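Nigerythrin (Desulfovibrio vulgaris subsp. vulgaris, PDB 1YV1) acts in vitro as an NADH peroxidase, a rubrerythrin-family homodimer that carries diiron and rubredoxin-like iron centres for electron transfer. Local coordinates at residues 175-180 with 190-195; 170-175 with 184-189; 55-60 with 102-107; 46-51 with 68-73. All blocks are in the same frame, centred on the assembly; numbering follows the deposited sequence.

Interaction 1. Residues 175-180 with 190-195; sequences PICGYI and PICFRP. With FE2 (Fe (II) ion), chain E.
Cys177 and Cys192 bind one iron(II) ion across the two knuckles of the rubredoxin-like Fe(Cys)4 site; Cys174 and Cys189 complete it. Each sulfur lies 2.3 Å from the iron, and in both residues SG stands between the backbone N and the carbonyl carbon (chi1 69° and 70°), which sets both thiolates at the metal in the same way. The amides two residues on, Tyr179 N and Arg194 N, each give their knuckle's sulfur a weak N-H...S bond, and such bonds probably temper the charge on the thiolates. Packing is tight on the buried side. Ile191 puts CB 3.7 Å from Cys177 SG, while its CD1 reaches Tyr179 CB; helix 136-161 backs it through Leu147. The hydroxyl of Tyr179 is hydrogen-bonded to His181 ND1. The partly exposed side is looser: Ile176 lays CG1 over one face of the Arg194 guanidinium, 3.7 Å from Arg194 NE, and the two side chains cross at about a right angle. That NE is held by Thr198 OG1. Back on the tight side, a CH-pi contact sets Pro190 CD over the Tyr179 ring, 3.4 Å from its centroid and 15° off the normal.

Interaction 2. Residues 170-175 with 184-189; sequences KFHLCP and EDFEKC. With FE2 (Fe (II) ion), chain E.
His172 and Glu184 share the one direct hydrogen bond of this contact in the rubredoxin-like domain: His172 NE2 donates to Glu184 OE2 at 2.6 Å, with an N-H...O angle of 162°. The oxygen lies in the imidazole plane at the ring edge, yet the donor comes from above the carboxylate plane, the two planes being 79° apart. A bend at chi2 folds the glutamate chain so that its carboxylate meets the histidine. A water donates to the same OE2 and accepts from Lys170 N, and OE1 forms a salt bridge with Lys196, so both carboxylate oxygens are engaged. Aromatic packing follows: Phe186 brings CE2 to 3.6 Å from His172 CD2, the rings set obliquely with planes at 45°. The metal supplies the third kind of link. Cys174 SG and Cys189 SG each bind the iron at 2.3 Å, and both sulfurs stand anti to their backbone N; Cys177 and Cys192 supply the other two ligands of the iron. Strand 171-173 is central in its small antiparallel sheet, between strands 180-182 and 200-201, and on its other side Phe171 and Leu173 pack against helix 60-87.

Interaction 3. Residues 55-60 with 102-107; sequences REQGYE and YSCDLN
Cys104, Gln57 and Tyr59 carry this contact between the C-terminal end of helix 29-56 with the turn to helix 60-87 and the start of helix 104-132. Cys104, at the first turn of its helix, has the most surface covered: its CB touches Tyr59 CE1 at 3.5 Å, and its SG, turned anti to the backbone N (chi1 -170°), sits over a face of the Tyr59 ring 4.1 Å from the centroid, a sulfur-aromatic contact. Gln57 extends beyond CG, and its NE2 donates to Tyr102 O at 3.0 Å (N-H...O 156°), the acceptor lying in the plane of the amide but the donor tilted 34° from the carbonyl plane. The other end of the same amide, OE1, receives a bond from a water that also accepts from Asn107 ND2, so the glutamine is fixed at both ends. Asn107 in turn braces the loop, its OD1 accepting from Tyr102 N at 2.9 Å. Tyr59 anchors its hydroxyl on Thr14 of the second subunit, and a water links that hydroxyl to Asp105 OD1. A Schellman motif at Gly58 closes helix 29-56, Tyr59 stands at the N-cap position of helix 60-87, and Ile62 of that helix packs on Cys104.

Interaction 4. Residues 46-51 with 68-73; sequences KYTAFA and ATAAAE. With FE2 (Fe (II) ion), chain C; FE2 (Fe (II) ion), chain D.
Tyr47 projects from helix 46-51 toward helix 68-73, with CE1 of its ring meeting Thr69 and Glu73 while its CB meets Ala70 CB at 3.9 Å. The two segments run antiparallel (166°), their axes 8.6 Å apart, consistent with the small Ala70 facing Tyr47. Thr69 touches the ring with its methyl: CG2, placed anti to the backbone N, lies 3.4 Å from Tyr47 CE1, whereas OG1 turns back to Leu65 O. Glu73 meets the ring at its edge, at the same CE1, with OE2 in the ring plane 3.4 Å from Tyr47 CE1 and the carboxylate turned 41° from the ring. A bend at chi2 (-50°) brings that carboxylate to both metals, so that OE1 binds one iron(II) ion at 2.1 Å and OE2 the other at 2.0 Å. The hydroxyl of Tyr47 is hydrogen-bonded to Glu115 OE2, making it a second-shell residue beside a first-shell ligand. A glutamate bridging two irons, completed by Glu40, His76, Glu115, Glu149 and His152, is the diiron site of the ferritin-like four-helix bundle.

In the fold
Along the chain interactions 3 and 4 come first, their segments alternating within the ferritin-like bundle; interactions 2 and 1 follow, alternating likewise within the rubredoxin-like domain. Interactions 3 and 4 share helix 29-56 and have centres 13 Å apart, with Phe50 packed against Asn107. Interactions 1 and 2 have centres 8 Å apart and hold the same iron, each supplying two of its four cysteines. Both have centres about 17 Å from that of interaction 4 and touch segment 68-73 of helix 60-87 through Ile180, Gly178 and Leu173. Cys177 O and Gly178 O also accept hydrogen bonds from the diiron ligands His76 and His152, a plausible link for electron transfer between the iron centres. Interaction 3 sits at the end of the bundle, in contact with the second subunit.

Interaction 1. Residues 175-180 with 190-195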
loop_
_atom_site.group_PDB
_atom_site.type_symbol
_atom_site.label_atom_id
_atom_site.label_comp_id
_atom_site.label_asym_id
_atom_site.label_seq_id
_atom_site.Cartn_x
_atom_site.Cartn_y
_atom_site.Cartn_z
ATOM N N PRO A 175 -22.292 1.928 -2.954
ATOM C CA PRO A 175 -22.775 3.102 -3.690
ATOM C C PRO A 175 -22.721 4.420 -2.927
ATOM O O PRO A 175 -22.805 5.493 -3.526
ATOM C CB PRO A 175 -24.207 2.717 -4.042
ATOM C CG PRO A 175 -24.618 1.904 -2.846
ATOM C CD PRO A 175 -23.405 1.021 -2.622
ATOM N N ILE A 176 -22.572 4.331 -1.612
ATOM C CA ILE A 176 -22.551 5.518 -0.771
ATOM C C ILE A 176 -21.176 6.135 -0.517
ATOM O O ILE A 176 -21.032 7.359 -0.557
ATOM C CB ILE A 176 -23.229 5.217 0.593
ATOM C CG1 ILE A 176 -24.672 4.752 0.362
ATOM C CG2 ILE A 176 -23.213 6.448 1.476
ATOM C CD1 ILE A 176 -25.524 5.750 -0.392
ATOM N N CYS A 177 -20.161 5.305 -0.285
ATOM C CA CYS A 177 -18.836 5.837 0.020
ATOM C C CYS A 177 -17.692 5.366 -0.869
ATOM O O CYS A 177 -16.584 5.885 -0.774
ATOM C CB CYS A 177 -18.487 5.525 1.474
ATOM S SG CYS A 177 -18.215 3.769 1.781
ATOM N N GLY A 178 -17.942 4.379 -1.717
ATOM C CA GLY A 178 -16.877 3.905 -2.585
ATOM C C GLY A 178 -16.032 2.785 -2.005
ATOM O O GLY A 178 -14.996 2.427 -2.564
ATOM N N TYR A 179 -16.453 2.240 -0.872
ATOM C CA TYR A 179 -15.732 1.132 -0.267
ATOM C C TYR A 179 -15.798 -0.040 -1.241
ATOM O O TYR A 179 -16.798 -0.213 -1.934
ATOM C CB TYR A 179 -16.398 0.732 1.052
ATOM C CG TYR A 179 -15.933 -0.597 1.605
ATOM C CD1 TYR A 179 -14.683 -0.727 2.209
ATOM C CD2 TYR A 179 -16.745 -1.730 1.521
ATOM C CE1 TYR A 179 -14.253 -1.952 2.721
ATOM C CE2 TYR A 179 -16.326 -2.961 2.027
ATOM C CZ TYR A 179 -15.080 -3.061 2.628
ATOM O OH TYR A 179 -14.658 -4.262 3.151
ATOM N N ILE A 180 -14.735 -0.835 -1.296
ATOM C CA ILE A 180 -14.698 -1.999 -2.173
ATOM C C ILE A 180 -14.305 -3.227 -1.377
ATOM O O ILE A 180 -13.339 -3.200 -0.612
ATOM C CB ILE A 180 -13.682 -1.823 -3.327
ATOM C CG1 ILE A 180 -14.145 -0.696 -4.252
ATOM C CG2 ILE A 180 -13.533 -3.137 -4.111
ATOM C CD1 ILE A 180 -13.138 -0.337 -5.320
ATOM N N PRO A 190 -17.966 -1.306 6.068
ATOM C CA PRO A 190 -17.343 -0.914 7.336
ATOM C C PRO A 190 -17.180 0.595 7.484
ATOM O O PRO A 190 -16.914 1.093 8.579
ATOM C CB PRO A 190 -16.004 -1.641 7.296
ATOM C CG PRO A 190 -15.668 -1.608 5.840
ATOM C CD PRO A 190 -16.989 -1.972 5.187
ATOM N N ILE A 191 -17.343 1.320 6.383
ATOM C CA ILE A 191 -17.210 2.769 6.409
ATOM C C ILE A 191 -18.528 3.483 6.703
ATOM O O ILE A 191 -18.558 4.408 7.513
ATOM C CB ILE A 191 -16.627 3.299 5.072
ATOM C CG1 ILE A 191 -15.179 2.822 4.921
ATOM C CG2 ILE A 191 -16.701 4.826 5.028
ATOM C CD1 ILE A 191 -14.534 3.200 3.607
ATOM N N CYS A 192 -19.615 3.054 6.062
ATOM C CA CYS A 192 -20.911 3.702 6.272
ATOM C C CYS A 192 -22.042 2.767 6.702
ATOM O O CYS A 192 -23.185 3.208 6.859
ATOM C CB CYS A 192 -21.333 4.452 5.005
ATOM S SG CYS A 192 -21.792 3.379 3.623
ATOM N N PHE A 193 -21.725 1.488 6.882
ATOM C CA PHE A 193 -22.693 0.476 7.316
ATOM C C PHE A 193 -23.761 0.085 6.297
ATOM O O PHE A 193 -24.729 -0.603 6.632
ATOM C CB PHE A 193 -23.365 0.917 8.625
ATOM C CG PHE A 193 -22.478 0.798 9.838
ATOM C CD1 PHE A 193 -21.123 0.503 9.709
ATOM C CD2 PHE A 193 -23.001 0.986 11.112
ATOM C CE1 PHE A 193 -20.304 0.397 10.832
ATOM C CE2 PHE A 193 -22.192 0.883 12.241
ATOM C CZ PHE A 193 -20.841 0.588 12.102
ATOM N N ARG A 194 -23.581 0.511 5.055
ATOM C CA ARG A 194 -24.524 0.181 3.995
ATOM C C ARG A 194 -24.604 -1.340 3.851
ATOM O O ARG A 194 -23.585 -2.009 3.707
ATOM C CB ARG A 194 -24.049 0.792 2.675
ATOM C CG ARG A 194 -25.048 0.705 1.533
ATOM C CD ARG A 194 -26.217 1.632 1.776
ATOM N NE ARG A 194 -27.009 1.849 0.569
ATOM C CZ ARG A 194 -27.950 2.780 0.462
ATOM N NH1 ARG A 194 -28.212 3.573 1.495
ATOM N NH2 ARG A 194 -28.624 2.926 -0.672
ATOM N N PRO A 195 -25.820 -1.909 3.910
ATOM C CA PRO A 195 -25.964 -3.361 3.771
ATOM C C PRO A 195 -25.463 -3.848 2.410
ATOM O O PRO A 195 -25.560 -3.138 1.409
ATOM C CB PRO A 195 -27.464 -3.572 3.948
ATOM C CG PRO A 195 -27.827 -2.492 4.920
ATOM C CD PRO A 195 -27.080 -1.299 4.368
HETATM FE FE FE2 E . -20.095 2.568 2.321
#

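Interaction 2. Residues 170-175 with 184-189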
loop_
_atom_site.group_PDB
_atom_site.type_symbol
_atom_site.label_atom_id
_atom_site.label_comp_id
_atom_site.label_asym_id
_atom_site.label_seq_id
_atom_site.Cartn_x
_atom_site.Cartn_y
_atom_site.Cartn_z
ATOM N N LYS A 170 -15.593 -11.475 -7.005
ATOM C CA LYS A 170 -16.117 -10.255 -7.593
ATOM C C LYS A 170 -15.753 -9.137 -6.626
ATOM O O LYS A 170 -15.477 -9.388 -5.451
ATOM C CB LYS A 170 -17.637 -10.335 -7.746
ATOM C CG LYS A 170 -18.097 -11.298 -8.827
ATOM C CD LYS A 170 -19.609 -11.285 -8.976
ATOM C CE LYS A 170 -20.043 -12.012 -10.243
ATOM N NZ LYS A 170 -19.525 -11.338 -11.471
ATOM N N PHE A 171 -15.723 -7.910 -7.125
ATOM C CA PHE A 171 -15.430 -6.766 -6.276
ATOM C C PHE A 171 -16.747 -6.039 -6.049
ATOM O O PHE A 171 -17.397 -5.605 -7.000
ATOM C CB PHE A 171 -14.413 -5.840 -6.941
ATOM C CG PHE A 171 -13.063 -6.467 -7.123
ATOM C CD1 PHE A 171 -12.676 -6.974 -8.358
ATOM C CD2 PHE A 171 -12.192 -6.587 -6.045
ATOM C CE1 PHE A 171 -11.440 -7.593 -8.519
ATOM C CE2 PHE A 171 -10.953 -7.207 -6.195
ATOM C CZ PHE A 171 -10.578 -7.711 -7.434
ATOM N N HIS A 172 -17.142 -5.931 -4.786
ATOM C CA HIS A 172 -18.393 -5.279 -4.426
ATOM C C HIS A 172 -18.155 -3.832 -4.022
ATOM O O HIS A 172 -17.385 -3.548 -3.108
ATOM C CB HIS A 172 -19.057 -6.063 -3.299
ATOM C CG HIS A 172 -19.418 -7.463 -3.685
ATOM N ND1 HIS A 172 -20.472 -7.752 -4.526
ATOM C CD2 HIS A 172 -18.836 -8.650 -3.391
ATOM C CE1 HIS A 172 -20.523 -9.056 -4.732
ATOM N NE2 HIS A 172 -19.542 -9.624 -4.056
ATOM N N LEU A 173 -18.830 -2.925 -4.720
ATOM C CA LEU A 173 -18.691 -1.494 -4.489
ATOM C C LEU A 173 -19.864 -0.888 -3.733
ATOM O O LEU A 173 -21.016 -1.071 -4.123
ATOM C CB LEU A 173 -18.551 -0.780 -5.835
ATOM C CG LEU A 173 -18.495 0.749 -5.824
ATOM C CD1 LEU A 173 -17.175 1.202 -5.222
ATOM C CD2 LEU A 173 -18.633 1.276 -7.243
ATOM N N CYS A 174 -19.566 -0.159 -2.658
ATOM C CA CYS A 174 -20.606 0.503 -1.876
ATOM C C CYS A 174 -20.998 1.769 -2.635
ATOM O O CYS A 174 -20.149 2.604 -2.928
ATOM C CB CYS A 174 -20.087 0.884 -0.491
ATOM S SG CYS A 174 -21.283 1.856 0.451
ATOM N N PRO A 175 -22.292 1.928 -2.954
ATOM C CA PRO A 175 -22.775 3.102 -3.690
ATOM C C PRO A 175 -22.721 4.420 -2.927
ATOM O O PRO A 175 -22.805 5.493 -3.526
ATOM C CB PRO A 175 -24.207 2.717 -4.042
ATOM C CG PRO A 175 -24.618 1.904 -2.846
ATOM C CD PRO A 175 -23.405 1.021 -2.622
ATOM N N GLU A 184 -17.312 -12.534 -1.194
ATOM C CA GLU A 184 -18.641 -12.494 -0.590
ATOM C C GLU A 184 -18.675 -12.426 0.929
ATOM O O GLU A 184 -19.722 -12.148 1.516
ATOM C CB GLU A 184 -19.427 -13.733 -1.021
ATOM C CG GLU A 184 -19.507 -13.924 -2.513
ATOM C CD GLU A 184 -20.137 -12.737 -3.200
ATOM O OE1 GLU A 184 -21.256 -12.347 -2.800
ATOM O OE2 GLU A 184 -19.513 -12.195 -4.137
ATOM N N ASP A 185 -17.538 -12.676 1.566
ATOM C CA ASP A 185 -17.465 -12.698 3.023
ATOM C C ASP A 185 -17.637 -11.377 3.772
ATOM O O ASP A 185 -16.711 -10.908 4.433
ATOM C CB ASP A 185 -16.155 -13.366 3.452
ATOM C CG ASP A 185 -16.105 -13.642 4.940
ATOM O OD1 ASP A 185 -17.087 -14.209 5.469
ATOM O OD2 ASP A 185 -15.088 -13.299 5.581
ATOM N N PHE A 186 -18.827 -10.789 3.682
ATOM C CA PHE A 186 -19.125 -9.543 4.386
ATOM C C PHE A 186 -20.634 -9.306 4.421
ATOM O O PHE A 186 -21.372 -9.836 3.588
ATOM C CB PHE A 186 -18.395 -8.358 3.729
ATOM C CG PHE A 186 -19.038 -7.851 2.469
ATOM C CD1 PHE A 186 -19.769 -6.667 2.479
ATOM C CD2 PHE A 186 -18.897 -8.541 1.270
ATOM C CE1 PHE A 186 -20.348 -6.174 1.310
ATOM C CE2 PHE A 186 -19.471 -8.057 0.096
ATOM C CZ PHE A 186 -20.197 -6.872 0.116
ATOM N N GLU A 187 -21.088 -8.516 5.391
ATOM C CA GLU A 187 -22.511 -8.228 5.541
ATOM C C GLU A 187 -22.847 -6.769 5.259
ATOM O O GLU A 187 -23.930 -6.460 4.762
ATOM C CB GLU A 187 -22.976 -8.600 6.951
ATOM N N LYS A 188 -21.924 -5.871 5.584
ATOM C CA LYS A 188 -22.162 -4.455 5.356
ATOM C C LYS A 188 -20.865 -3.677 5.180
ATOM O O LYS A 188 -19.775 -4.186 5.441
ATOM C CB LYS A 188 -22.956 -3.858 6.520
ATOM C CG LYS A 188 -22.207 -3.839 7.842
ATOM C CD LYS A 188 -23.050 -3.201 8.939
ATOM C CE LYS A 188 -22.310 -3.178 10.268
ATOM N NZ LYS A 188 -23.144 -2.608 11.368
ATOM N N CYS A 189 -20.999 -2.437 4.726
ATOM C CA CYS A 189 -19.859 -1.559 4.516
ATOM C C CYS A 189 -19.281 -1.125 5.867
ATOM O O CYS A 189 -20.006 -0.635 6.732
ATOM C CB CYS A 189 -20.300 -0.330 3.725
ATOM S SG CYS A 189 -18.982 0.853 3.433
HETATM FE FE FE2 E . -20.095 2.568 2.321
HETATM O O HOH W 1 -17.268 -12.903 -5.134
#

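Interaction 3. Residues 55-60 with 102-107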
loop_
_atom_site.group_PDB
_atom_site.type_symbol
_atom_site.label_atom_id
_atom_site.label_comp_id
_atom_site.label_asym_id
_atom_site.label_seq_id
_atom_site.Cartn_x
_atom_site.Cartn_y
_atom_site.Cartn_z
ATOM N N ARG A 55 -6.965 -5.323 -19.478
ATOM C CA ARG A 55 -7.642 -6.292 -20.332
ATOM C C ARG A 55 -6.767 -6.689 -21.516
ATOM O O ARG A 55 -6.688 -7.866 -21.866
ATOM C CB ARG A 55 -8.983 -5.730 -20.815
ATOM C CG ARG A 55 -10.020 -5.663 -19.706
ATOM C CD ARG A 55 -11.344 -5.066 -20.154
ATOM N NE ARG A 55 -12.284 -4.984 -19.038
ATOM C CZ ARG A 55 -12.824 -6.039 -18.435
ATOM N NH1 ARG A 55 -12.526 -7.264 -18.844
ATOM N NH2 ARG A 55 -13.650 -5.873 -17.411
ATOM N N GLU A 56 -6.094 -5.713 -22.117
ATOM C CA GLU A 56 -5.222 -5.984 -23.257
ATOM C C GLU A 56 -4.030 -6.813 -22.795
ATOM O O GLU A 56 -3.468 -7.601 -23.560
ATOM C CB GLU A 56 -4.729 -4.670 -23.864
ATOM C CG GLU A 56 -5.835 -3.655 -24.091
ATOM C CD GLU A 56 -5.323 -2.317 -24.595
ATOM O OE1 GLU A 56 -4.306 -1.816 -24.061
ATOM O OE2 GLU A 56 -5.953 -1.759 -25.517
ATOM N N GLN A 57 -3.660 -6.637 -21.532
ATOM C CA GLN A 57 -2.531 -7.347 -20.946
ATOM C C GLN A 57 -2.916 -8.731 -20.421
ATOM O O GLN A 57 -2.054 -9.505 -20.001
ATOM C CB GLN A 57 -1.920 -6.483 -19.837
ATOM C CG GLN A 57 -1.470 -5.123 -20.360
ATOM C CD GLN A 57 -1.201 -4.105 -19.269
ATOM O OE1 GLN A 57 -1.845 -4.111 -18.219
ATOM N NE2 GLN A 57 -0.261 -3.202 -19.526
ATOM N N GLY A 58 -4.211 -9.038 -20.445
ATOM C CA GLY A 58 -4.667 -10.346 -20.003
ATOM C C GLY A 58 -5.019 -10.535 -18.539
ATOM O O GLY A 58 -5.147 -11.670 -18.077
ATOM N N TYR A 59 -5.176 -9.443 -17.800
ATOM C CA TYR A 59 -5.536 -9.539 -16.388
ATOM C C TYR A 59 -6.986 -9.092 -16.227
ATOM O O TYR A 59 -7.246 -7.942 -15.874
ATOM C CB TYR A 59 -4.637 -8.639 -15.539
ATOM C CG TYR A 59 -3.155 -8.931 -15.639
ATOM C CD1 TYR A 59 -2.340 -8.229 -16.529
ATOM C CD2 TYR A 59 -2.557 -9.880 -14.812
ATOM C CE1 TYR A 59 -0.963 -8.459 -16.582
ATOM C CE2 TYR A 59 -1.184 -10.119 -14.860
ATOM C CZ TYR A 59 -0.394 -9.405 -15.743
ATOM O OH TYR A 59 0.968 -9.621 -15.767
ATOM N N GLU A 60 -7.928 -9.998 -16.474
ATOM C CA GLU A 60 -9.343 -9.650 -16.384
ATOM C C GLU A 60 -9.814 -9.254 -14.992
ATOM O O GLU A 60 -10.583 -8.303 -14.851
ATOM C CB GLU A 60 -10.217 -10.791 -16.936
ATOM C CG GLU A 60 -10.458 -11.991 -16.006
ATOM C CD GLU A 60 -11.597 -11.777 -15.007
ATOM O OE1 GLU A 60 -12.609 -11.132 -15.366
ATOM O OE2 GLU A 60 -11.490 -12.272 -13.862
ATOM N N TYR A 102 1.065 1.929 -18.221
ATOM C CA TYR A 102 2.261 1.106 -18.329
ATOM C C TYR A 102 1.887 -0.344 -18.055
ATOM O O TYR A 102 0.727 -0.713 -18.198
ATOM C CB TYR A 102 3.315 1.600 -17.338
ATOM C CG TYR A 102 3.726 3.033 -17.599
ATOM C CD1 TYR A 102 3.003 4.102 -17.061
ATOM C CD2 TYR A 102 4.810 3.322 -18.428
ATOM C CE1 TYR A 102 3.354 5.426 -17.348
ATOM C CE2 TYR A 102 5.164 4.636 -18.724
ATOM C CZ TYR A 102 4.435 5.683 -18.182
ATOM O OH TYR A 102 4.786 6.979 -18.486
ATOM N N SER A 103 2.851 -1.177 -17.674
ATOM C CA SER A 103 2.517 -2.570 -17.400
ATOM C C SER A 103 1.554 -2.637 -16.218
ATOM O O SER A 103 1.541 -1.747 -15.368
ATOM C CB SER A 103 3.777 -3.400 -17.125
ATOM O OG SER A 103 4.563 -2.852 -16.085
ATOM N N CYS A 104 0.748 -3.690 -16.173
ATOM C CA CYS A 104 -0.247 -3.847 -15.119
ATOM C C CYS A 104 0.300 -3.700 -13.703
ATOM O O CYS A 104 -0.283 -2.987 -12.880
ATOM C CB CYS A 104 -0.945 -5.201 -15.256
ATOM S SG CYS A 104 -2.394 -5.384 -14.192
ATOM N N ASP A 105 1.412 -4.366 -13.410
ATOM C CA ASP A 105 1.978 -4.278 -12.070
ATOM C C ASP A 105 2.315 -2.838 -11.690
ATOM O O ASP A 105 2.000 -2.388 -10.587
ATOM C CB ASP A 105 3.208 -5.200 -11.928
ATOM C CG ASP A 105 4.356 -4.829 -12.855
ATOM O OD1 ASP A 105 4.103 -4.520 -14.037
ATOM O OD2 ASP A 105 5.523 -4.876 -12.399
ATOM N N LEU A 106 2.936 -2.107 -12.608
ATOM C CA LEU A 106 3.293 -0.719 -12.348
ATOM C C LEU A 106 2.058 0.163 -12.182
ATOM O O LEU A 106 2.067 1.112 -11.393
ATOM C CB LEU A 106 4.177 -0.183 -13.475
ATOM C CG LEU A 106 5.537 -0.879 -13.585
ATOM C CD1 LEU A 106 6.303 -0.296 -14.763
ATOM C CD2 LEU A 106 6.326 -0.702 -12.289
ATOM N N ASN A 107 0.999 -0.143 -12.928
ATOM C CA ASN A 107 -0.232 0.631 -12.822
ATOM C C ASN A 107 -0.854 0.435 -11.436
ATOM O O ASN A 107 -1.402 1.372 -10.861
ATOM C CB ASN A 107 -1.231 0.224 -13.912
ATOM C CG ASN A 107 -0.758 0.596 -15.308
ATOM O OD1 ASN A 107 0.068 1.495 -15.482
ATOM N ND2 ASN A 107 -1.300 -0.082 -16.313
HETATM O O HOH W 2 -3.128 -2.264 -16.264
HETATM O O HOH W 3 2.394 -6.937 -15.315
#

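Interaction 4. Residues 46-51 with 68-73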
loop_
_atom_site.group_PDB
_atom_site.type_symbol
_atom_site.label_atom_id
_atom_site.label_comp_id
_atom_site.label_asym_id
_atom_site.label_seq_id
_atom_site.Cartn_x
_atom_site.Cartn_y
_atom_site.Cartn_z
ATOM N N LYS A 46 -7.493 7.832 -14.966
ATOM C CA LYS A 46 -6.330 6.979 -14.768
ATOM C C LYS A 46 -6.740 5.512 -14.663
ATOM O O LYS A 46 -6.233 4.657 -15.391
ATOM C CB LYS A 46 -5.614 7.420 -13.493
ATOM C CG LYS A 46 -4.396 6.613 -13.102
ATOM C CD LYS A 46 -3.811 7.202 -11.827
ATOM C CE LYS A 46 -2.603 6.438 -11.325
ATOM N NZ LYS A 46 -2.045 7.103 -10.115
ATOM N N TYR A 47 -7.675 5.227 -13.766
ATOM C CA TYR A 47 -8.131 3.860 -13.557
ATOM C C TYR A 47 -8.862 3.295 -14.764
ATOM O O TYR A 47 -8.787 2.097 -15.035
ATOM C CB TYR A 47 -9.001 3.803 -12.298
ATOM C CG TYR A 47 -8.231 4.177 -11.042
ATOM C CD1 TYR A 47 -8.893 4.550 -9.876
ATOM C CD2 TYR A 47 -6.833 4.153 -11.025
ATOM C CE1 TYR A 47 -8.180 4.895 -8.721
ATOM C CE2 TYR A 47 -6.116 4.493 -9.882
ATOM C CZ TYR A 47 -6.795 4.862 -8.737
ATOM O OH TYR A 47 -6.080 5.200 -7.610
ATOM N N THR A 48 -9.566 4.153 -15.493
ATOM C CA THR A 48 -10.271 3.704 -16.684
ATOM C C THR A 48 -9.227 3.258 -17.703
ATOM O O THR A 48 -9.391 2.232 -18.365
ATOM C CB THR A 48 -11.142 4.834 -17.265
ATOM O OG1 THR A 48 -12.223 5.094 -16.363
ATOM C CG2 THR A 48 -11.707 4.443 -18.631
ATOM N N ALA A 49 -8.146 4.025 -17.809
ATOM C CA ALA A 49 -7.067 3.696 -18.735
ATOM C C ALA A 49 -6.345 2.430 -18.280
ATOM O O ALA A 49 -5.965 1.595 -19.099
ATOM C CB ALA A 49 -6.080 4.858 -18.827
ATOM N N PHE A 50 -6.160 2.286 -16.969
ATOM C CA PHE A 50 -5.483 1.110 -16.431
ATOM C C PHE A 50 -6.307 -0.156 -16.653
ATOM O O PHE A 50 -5.754 -1.239 -16.864
ATOM C CB PHE A 50 -5.200 1.290 -14.935
ATOM C CG PHE A 50 -4.116 2.293 -14.627
ATOM C CD1 PHE A 50 -3.755 2.550 -13.308
ATOM C CD2 PHE A 50 -3.443 2.970 -15.645
ATOM C CE1 PHE A 50 -2.744 3.460 -13.005
ATOM C CE2 PHE A 50 -2.429 3.883 -15.348
ATOM C CZ PHE A 50 -2.081 4.126 -14.024
ATOM N N ALA A 51 -7.630 -0.019 -16.603
ATOM C CA ALA A 51 -8.515 -1.157 -16.821
ATOM C C ALA A 51 -8.402 -1.597 -18.277
ATOM O O ALA A 51 -8.309 -2.788 -18.565
ATOM C CB ALA A 51 -9.955 -0.777 -16.492
ATOM N N ALA A 68 -13.929 -1.018 -10.874
ATOM C CA ALA A 68 -14.679 -0.803 -9.642
ATOM C C ALA A 68 -14.145 0.427 -8.913
ATOM O O ALA A 68 -14.915 1.216 -8.364
ATOM C CB ALA A 68 -14.581 -2.029 -8.737
ATOM N N THR A 69 -12.828 0.593 -8.908
ATOM C CA THR A 69 -12.237 1.735 -8.229
ATOM C C THR A 69 -12.545 3.018 -8.994
ATOM O O THR A 69 -12.752 4.066 -8.390
ATOM C CB THR A 69 -10.718 1.554 -8.062
ATOM O OG1 THR A 69 -10.465 0.255 -7.510
ATOM C CG2 THR A 69 -10.155 2.607 -7.105
ATOM N N ALA A 70 -12.590 2.939 -10.321
ATOM C CA ALA A 70 -12.916 4.117 -11.115
ATOM C C ALA A 70 -14.330 4.548 -10.732
ATOM O O ALA A 70 -14.608 5.736 -10.559
ATOM C CB ALA A 70 -12.848 3.795 -12.604
ATOM N N ALA A 71 -15.222 3.571 -10.599
ATOM C CA ALA A 71 -16.602 3.852 -10.226
ATOM C C ALA A 71 -16.642 4.473 -8.831
ATOM O O ALA A 71 -17.461 5.352 -8.549
ATOM C CB ALA A 71 -17.424 2.571 -10.263
ATOM N N ALA A 72 -15.741 4.023 -7.962
ATOM C CA ALA A 72 -15.680 4.549 -6.605
ATOM C C ALA A 72 -15.319 6.031 -6.632
ATOM O O ALA A 72 -15.883 6.829 -5.883
ATOM C CB ALA A 72 -14.652 3.773 -5.782
ATOM N N GLU A 73 -14.386 6.405 -7.502
ATOM C CA GLU A 73 -13.984 7.802 -7.582
ATOM C C GLU A 73 -15.132 8.651 -8.132
ATOM O O GLU A 73 -15.254 9.841 -7.791
ATOM C CB GLU A 73 -12.727 7.950 -8.449
ATOM C CG GLU A 73 -11.620 6.923 -8.153
ATOM C CD GLU A 73 -11.255 6.788 -6.675
ATOM O OE1 GLU A 73 -11.893 7.466 -5.835
ATOM O OE2 GLU A 73 -10.324 6.018 -6.358
HETATM FE FE FE2 C . -11.626 9.071 -4.515
HETATM FE FE FE2 D . -9.396 5.876 -4.562
HETATM O O HOH W 4 -9.540 9.606 -5.483
HETATM O O HOH W 5 -8.191 7.543 -5.504
#